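Polyketide biosynthesis 3-hydroxy-3-methylglutaryl-ACP synthase PksG (Bacillus subtilis, PDB 4YXT) catalyses the aldol condensation of an acetyl group on an acyl carrier protein with a carrier-bound beta-ketothioester intermediate in biosynthesis of the antibiotic bacillaene. Local coordinates at residues C202-I205 with E209-D212. The protein carries 1 engineered substitution. Numbering follows the deposited sequence.
Sequences CRPI and EAGD
C202 and A210 pair across a short antiparallel beta hairpin, formed by strands 201-205 and 208-211, in this thiolase-like enzyme. They are a hydrogen-bonded pair. C202 N donates to A210 O at 2.7 Å, and A210 N returns the bond to C202 O at 2.7 Å. C202 O also receives a long CA-H...O contact from E209 CA.

Apolar contact is slight. C202 SG lies 4.2 Å from A210 CB on the same face of the hairpin, and P204 CD lies 4.4 Å from A210 CB, a loose approach.

R203 and E209 form a salt bridge off the other face. The arginine chain is extended from CG to NE, while the glutamate bends at chi2 (114°), which brings OE1 to the guanidinium edge. The two flat groups stand 79° apart. E209 OE1 also binds R147.

R203 NH1 bonds to the backbone O of A82, an engineered residue at the position of the probable proton donor/acceptor. The R203 side chain is about 4 Å from that of A82, and the E209 side chain about 7 Å from that of C114, the probable acyl-thioester cysteine. The salt bridge thus lies beside the probable active site. D86 of the second subunit accepts a bond from R203 N.

R203 NE meets E209 OE1 at 2.6 Å, within the guanidinium plane but from above the carboxylate plane; NH2 adds a weak bond to the same oxygen.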
# COMPACT_ATOMS: atom_id res chain seq x y z
N CYS A 202 8.02 8.29 -12.78
CA CYS A 202 6.81 8.50 -12.00
C CYS A 202 5.58 8.52 -12.89
O CYS A 202 5.68 8.56 -14.15
CB CYS A 202 6.90 9.82 -11.21
SG CYS A 202 7.16 11.31 -12.20
N ARG A 203 4.43 8.49 -12.22
CA ARG A 203 3.08 8.57 -12.83
C ARG A 203 2.22 9.69 -12.20
O ARG A 203 1.22 9.45 -11.48
CB ARG A 203 2.37 7.24 -12.75
CG ARG A 203 3.03 6.15 -13.59
CD ARG A 203 2.13 4.90 -13.62
NE ARG A 203 2.49 3.97 -14.68
CZ ARG A 203 1.75 2.91 -15.05
NH1 ARG A 203 0.63 2.62 -14.39
NH2 ARG A 203 2.17 2.12 -16.04
N PRO A 204 2.62 10.93 -12.47
CA PRO A 204 2.00 12.02 -11.80
C PRO A 204 0.68 12.41 -12.39
O PRO A 204 -0.04 13.17 -11.75
CB PRO A 204 3.01 13.15 -11.96
CG PRO A 204 3.79 12.80 -13.15
CD PRO A 204 3.59 11.37 -13.49
N ILE A 205 0.37 11.92 -13.58
CA ILE A 205 -0.89 12.27 -14.27
C ILE A 205 -1.65 10.98 -14.50
O ILE A 205 -1.04 9.97 -14.76
CB ILE A 205 -0.58 12.98 -15.61
CG1 ILE A 205 -0.29 14.45 -15.35
CG2 ILE A 205 -1.72 12.82 -16.63
CD1 ILE A 205 -1.51 15.23 -14.86
N GLU A 209 2.75 8.33 -17.92
CA GLU A 209 4.07 8.13 -17.31
C GLU A 209 5.07 9.26 -17.59
O GLU A 209 4.96 9.91 -18.62
CB GLU A 209 4.64 6.85 -17.87
CG GLU A 209 5.85 6.31 -17.12
CD GLU A 209 5.60 4.99 -16.43
OE1 GLU A 209 4.44 4.48 -16.40
OE2 GLU A 209 6.59 4.45 -15.92
N ALA A 210 6.04 9.49 -16.69
CA ALA A 210 7.17 10.40 -16.95
C ALA A 210 8.43 9.86 -16.34
O ALA A 210 8.37 9.15 -15.34
CB ALA A 210 6.92 11.78 -16.39
N GLY A 211 9.58 10.22 -16.92
CA GLY A 211 10.86 9.76 -16.40
C GLY A 211 12.10 9.98 -17.26
O GLY A 211 12.03 10.25 -18.45
N ASP A 212 13.23 9.81 -16.59
CA ASP A 212 14.56 10.09 -17.08
C ASP A 212 15.28 8.74 -17.16
O ASP A 212 15.68 8.16 -16.14
CB ASP A 212 15.20 11.05 -16.07
CG ASP A 212 16.63 11.44 -16.39
OD1 ASP A 212 17.05 12.45 -15.80
OD2 ASP A 212 17.36 10.76 -17.15